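Local coordinates for cupin 2, conserved barrel domain protein (Novosphingobium aromaticivorans DSM 12444, PDB 3ES1), which is of unknown function but adopts a cupin-like beta-barrel fold, shared by a superfamily that includes many metal-dependent enzymes as well as non-enzymatic proteins, at residues 5-10 against 35-40; 54-59 against 77-82. All coordinates share one frame; numbering follows the deposited sequence.

Interaction 1: 5-10 against 35-40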
loop_
_atom_site.group_PDB
_atom_site.type_symbol
_atom_site.label_atom_id
_atom_site.label_comp_id
_atom_site.label_asym_id
_atom_site.label_seq_id
_atom_site.Cartn_x
_atom_site.Cartn_y
_atom_site.Cartn_z
ATOM N N ALA A 5 -2.862 -1.306 23.289
ATOM C CA ALA A 5 -4.129 -0.779 23.727
ATOM C C ALA A 5 -4.953 -0.583 22.461
ATOM O O ALA A 5 -4.407 -0.549 21.382
ATOM C CB ALA A 5 -3.910 0.579 24.424
ATOM N N LEU A 6 -6.263 -0.492 22.639
ATOM C CA LEU A 6 -7.184 -0.021 21.600
ATOM C C LEU A 6 -6.702 1.326 21.078
ATOM O O LEU A 6 -6.163 2.139 21.808
ATOM C CB LEU A 6 -8.591 0.140 22.202
ATOM C CG LEU A 6 -9.805 -0.099 21.360
ATOM C CD1 LEU A 6 -9.746 -1.498 20.748
ATOM C CD2 LEU A 6 -11.058 0.147 22.290
ATOM N N SER A 7 -6.868 1.531 19.776
ATOM C CA SER A 7 -6.582 2.824 19.139
ATOM C C SER A 7 -7.483 3.940 19.677
ATOM O O SER A 7 -8.595 3.719 20.198
ATOM C CB SER A 7 -6.765 2.723 17.621
ATOM O OG SER A 7 -5.872 1.774 17.036
ATOM N N ASP A 8 -6.978 5.157 19.557
ATOM C CA ASP A 8 -7.719 6.335 20.047
ATOM C C ASP A 8 -9.025 6.521 19.250
ATOM O O ASP A 8 -9.887 7.295 19.636
ATOM C CB ASP A 8 -6.867 7.609 20.001
ATOM C CG ASP A 8 -5.739 7.606 21.046
ATOM O OD1 ASP A 8 -5.778 6.771 21.964
ATOM O OD2 ASP A 8 -4.804 8.440 20.954
ATOM N N SER A 9 -9.146 5.816 18.117
ATOM C CA SER A 9 -10.349 5.870 17.267
ATOM C C SER A 9 -11.345 4.814 17.712
ATOM O O SER A 9 -12.462 4.743 17.208
ATOM C CB SER A 9 -9.984 5.537 15.829
ATOM O OG SER A 9 -9.309 4.282 15.830
ATOM N N GLY A 10 -10.913 3.986 18.649
ATOM C CA GLY A 10 -11.723 2.835 19.112
ATOM C C GLY A 10 -11.572 1.561 18.314
ATOM O O GLY A 10 -12.196 0.518 18.638
ATOM N N THR A 35 0.621 -2.046 17.749
ATOM C CA THR A 35 0.649 -0.635 18.157
ATOM C C THR A 35 -0.636 0.127 17.765
ATOM O O THR A 35 -1.106 0.007 16.648
ATOM C CB THR A 35 1.837 0.082 17.468
ATOM O OG1 THR A 35 3.036 -0.634 17.773
ATOM C CG2 THR A 35 2.027 1.491 17.996
ATOM N N PRO A 36 -1.206 0.917 18.696
ATOM C CA PRO A 36 -2.406 1.690 18.380
ATOM C C PRO A 36 -2.154 2.879 17.484
ATOM O O PRO A 36 -1.084 3.455 17.508
ATOM C CB PRO A 36 -2.871 2.163 19.767
ATOM C CG PRO A 36 -1.587 2.307 20.544
ATOM C CD PRO A 36 -0.785 1.105 20.100
ATOM N N THR A 37 -3.169 3.250 16.705
ATOM C CA THR A 37 -3.198 4.590 16.116
ATOM C C THR A 37 -3.510 5.575 17.266
ATOM O O THR A 37 -4.226 5.273 18.211
ATOM C CB THR A 37 -4.191 4.755 14.909
ATOM O OG1 THR A 37 -5.562 4.734 15.368
ATOM C CG2 THR A 37 -3.936 3.697 13.769
ATOM N N ARG A 38 -2.894 6.740 17.177
ATOM C CA ARG A 38 -3.031 7.797 18.184
ATOM C C ARG A 38 -3.551 9.117 17.612
ATOM O O ARG A 38 -3.293 9.519 16.458
ATOM C CB ARG A 38 -1.689 8.015 18.886
ATOM C CG ARG A 38 -1.099 6.742 19.571
ATOM C CD ARG A 38 -2.068 6.172 20.556
ATOM N NE ARG A 38 -2.265 7.065 21.676
ATOM C CZ ARG A 38 -1.453 7.112 22.720
ATOM N NH1 ARG A 38 -0.389 6.319 22.729
ATOM N NH2 ARG A 38 -1.693 7.952 23.725
HETATM N N MSE A 39 -4.286 9.801 18.470
HETATM C CA MSE A 39 -4.978 11.052 18.137
HETATM C C MSE A 39 -4.010 12.152 17.747
HETATM O O MSE A 39 -2.958 12.339 18.349
HETATM C CB MSE A 39 -5.851 11.537 19.315
HETATM C CG MSE A 39 -6.958 12.450 18.881
HETATM SE SE MSE A 39 -8.403 11.572 17.903
HETATM C CE MSE A 39 -9.345 10.708 19.358
ATOM N N ILE A 40 -4.358 12.857 16.687
ATOM C CA ILE A 40 -3.631 14.092 16.317
ATOM C C ILE A 40 -4.272 15.281 17.085
ATOM O O ILE A 40 -5.425 15.179 17.569
ATOM C CB ILE A 40 -3.628 14.370 14.789
ATOM C CG1 ILE A 40 -5.053 14.689 14.281
ATOM C CG2 ILE A 40 -2.959 13.217 13.983
ATOM C CD1 ILE A 40 -5.107 14.767 12.816
HETATM O O HOH W 1 -3.443 10.135 22.279
#
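Ser-7 and Pro-36 bring the backbones within 4.4 Å, CA to CA, where the irregular N-terminal segment runs beside the end of strand 27-39 with their end-to-end directions 43° apart. A single backbone bond joins the two, Asp-8 N to Thr-37 O at 3.1 Å and nearly straight, its donor tilted from the carbonyl plane. Asp-8 itself sits in a type I turn, Ser-7 to Gly-10, closed by Gly-10 N on Ser-7 O.

Side chains extend the pairing in both directions. Ser-7 OG, anti to its own carbonyl carbon (chi1 -61°), takes the N-H of Thr-37 at 3.1 Å, while Pro-36 lays its CB 3.5 Å from Ala-5 O. Asp-8 OD2 receives two donors from the protein: Met-39 N reaches its anti side at 2.9 Å, close to the carboxylate plane, and Arg-38 NE comes from above that plane at 3.0 Å. This salt bridge lies in the guanidinium plane, yet the carboxylate stands 85° to it, so the contact is made through one oxygen and the NE edge. The bends at chi2 and chi3 bring NE of Arg-38 back toward the aspartate, edge first. Met-39, present as selenomethionine, also curls over the turn, with CE 3.5 Å from Asp-8 O. With an alanine in place of Asp-8, Arg-38 would probably lose its charged mate and Met-39 N its acceptor.

Outside the two segments, Asp-85 accepts hydrogen bonds from both Ser-9 OG and Thr-37 OG1, and the latter also pairs with Ser-46. The contact thus fastens the N-terminal segment, by a turn and the two-donor grip on Asp-8 OD2 rather than a regular strand pairing, to an antiparallel strand of the cupin-like fold.

Interaction 2: 54-59 against 77-82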
loop_
_atom_site.group_PDB
_atom_site.type_symbol
_atom_site.label_atom_id
_atom_site.label_comp_id
_atom_site.label_asym_id
_atom_site.label_seq_id
_atom_site.Cartn_x
_atom_site.Cartn_y
_atom_site.Cartn_z
ATOM N N ALA A 54 14.006 6.241 2.637
ATOM C CA ALA A 54 14.597 7.576 2.459
ATOM C C ALA A 54 14.548 7.950 0.986
ATOM O O ALA A 54 14.429 9.110 0.642
ATOM C CB ALA A 54 16.054 7.649 3.009
ATOM N N THR A 55 14.600 6.924 0.140
ATOM C CA THR A 55 14.599 7.080 -1.314
ATOM C C THR A 55 13.644 6.090 -1.960
ATOM O O THR A 55 13.258 5.078 -1.345
ATOM C CB THR A 55 15.995 6.826 -1.911
ATOM O OG1 THR A 55 16.396 5.476 -1.658
ATOM C CG2 THR A 55 17.057 7.794 -1.280
ATOM N N VAL A 56 13.258 6.421 -3.189
ATOM C CA VAL A 56 12.742 5.447 -4.129
ATOM C C VAL A 56 13.570 5.564 -5.434
ATOM O O VAL A 56 13.734 6.688 -5.931
ATOM C CB VAL A 56 11.189 5.602 -4.381
ATOM C CG1 VAL A 56 10.388 5.269 -3.112
ATOM C CG2 VAL A 56 10.800 6.980 -4.923
ATOM N N PRO A 57 14.145 4.443 -5.940
ATOM C CA PRO A 57 14.113 3.093 -5.347
ATOM C C PRO A 57 14.630 3.048 -3.919
ATOM O O PRO A 57 15.430 3.879 -3.487
ATOM C CB PRO A 57 15.002 2.264 -6.279
ATOM C CG PRO A 57 15.047 3.032 -7.578
ATOM C CD PRO A 57 14.911 4.463 -7.218
ATOM N N ALA A 58 14.143 2.040 -3.213
ATOM C CA ALA A 58 14.431 1.855 -1.797
ATOM C C ALA A 58 15.766 1.124 -1.646
ATOM O O ALA A 58 16.479 0.874 -2.625
ATOM C CB ALA A 58 13.316 1.096 -1.113
ATOM N N ASP A 59 16.074 0.789 -0.402
ATOM C CA ASP A 59 17.380 0.174 -0.055
ATOM C C ASP A 59 17.208 -0.905 0.960
ATOM O O ASP A 59 16.984 -0.639 2.139
ATOM C CB ASP A 59 18.330 1.227 0.523
ATOM C CG ASP A 59 19.747 0.711 0.725
ATOM O OD1 ASP A 59 20.004 -0.482 0.545
ATOM O OD2 ASP A 59 20.593 1.515 1.143
ATOM N N GLY A 77 9.650 12.992 -0.315
ATOM C CA GLY A 77 10.724 12.144 -0.852
ATOM C C GLY A 77 10.595 10.695 -0.393
ATOM O O GLY A 77 10.032 10.418 0.651
ATOM N N GLY A 78 11.090 9.767 -1.193
ATOM C CA GLY A 78 11.012 8.350 -0.845
ATOM C C GLY A 78 9.597 7.801 -0.774
ATOM O O GLY A 78 8.737 8.158 -1.565
ATOM N N SER A 79 9.368 6.892 0.164
ATOM C CA SER A 79 8.028 6.348 0.399
ATOM C C SER A 79 7.657 6.344 1.845
ATOM O O SER A 79 8.497 6.368 2.746
ATOM C CB SER A 79 7.844 4.931 -0.191
ATOM O OG SER A 79 8.478 3.902 0.559
ATOM N N VAL A 80 6.355 6.328 2.033
ATOM C CA VAL A 80 5.701 6.344 3.370
ATOM C C VAL A 80 4.507 5.389 3.370
ATOM O O VAL A 80 3.690 5.393 2.441
ATOM C CB VAL A 80 5.185 7.761 3.768
ATOM C CG1 VAL A 80 4.460 7.717 5.112
ATOM C CG2 VAL A 80 6.341 8.768 3.880
ATOM N N ILE A 81 4.407 4.558 4.390
ATOM C CA ILE A 81 3.132 3.856 4.645
ATOM C C ILE A 81 2.680 4.209 6.048
ATOM O O ILE A 81 3.414 4.057 7.006
ATOM C CB ILE A 81 3.180 2.294 4.398
ATOM C CG1 ILE A 81 1.809 1.617 4.691
ATOM C CG2 ILE A 81 4.297 1.625 5.201
ATOM C CD1 ILE A 81 1.679 0.186 4.146
ATOM N N ARG A 82 1.460 4.735 6.133
ATOM C CA ARG A 82 0.828 5.015 7.420
ATOM C C ARG A 82 -0.627 4.605 7.401
ATOM O O ARG A 82 -1.252 4.475 6.326
ATOM C CB ARG A 82 1.004 6.506 7.787
ATOM C CG ARG A 82 0.293 7.438 6.865
ATOM C CD ARG A 82 0.399 8.862 7.340
ATOM N NE ARG A 82 -0.038 9.732 6.272
ATOM C CZ ARG A 82 0.757 10.542 5.588
ATOM N NH1 ARG A 82 2.026 10.665 5.902
ATOM N NH2 ARG A 82 0.238 11.279 4.626
#
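Ser-79 OG is held by two hydroxyls, Thr-53 OG1 of the same chain and Tyr-102 OH of the second subunit, while its CB packs 3.9 Å from Val-56 CG1. Val-56 carries the side-chain part of the contact: with CG1 anti to its carbonyl carbon (chi1 -66°), that methyl lies 3.5 Å from Gly-78 C, and CG2 reaches more loosely to Gly-78 O. The methyls therefore rest against the peptide joining Gly-78 to Ser-79.

The backbones are also close. Gly-78 CA stands 3.8 Å from Thr-55 CA and 3.6 Å from Thr-55 C, and the computed position for a beta carbon on Gly-78 falls only 2.9 Å from Ala-54 C. That clash, together with a phi of 65°, is consistent with a glycine at this position. The CB of Thr-55 points away from the 77-82 segment, and its OG1 bonds to Pro-57 O at 2.6 Å, spanning the cis peptide bond that precedes Pro-57.

The loop leaving strand 45-53 is thus pressed on the entry to strand 79-86, its antiparallel neighbour. Gly-78 is bonded to Glu-153 of strand 145-153 on the other flank, and Val-56 touches Glu-153 too. The contact forms part of the dimer interface, where Val-56 meets Val-56 of the second subunit and Ala-58 forms backbone bonds to that chain.

Interactions 1 and 2 follow one another along the chain, the first closing before the second opens, and lie on opposite sides of its centre. Their centres are 24 Å apart, and about 7 Å separates their nearest atoms, so they do not touch. Both reach the same seven-stranded antiparallel sheet, in which strand 45-53 runs between strand 27-39 of interaction 1 and strand 79-86 of interaction 2. Residues 5-10 fasten the N-terminal segment within one chain, with no residue of the other subunit touching either segment; the 54-59/77-82 contact instead forms part of the dimer interface, so this end of the sheet, unlike the N-terminal contact, takes part in subunit association.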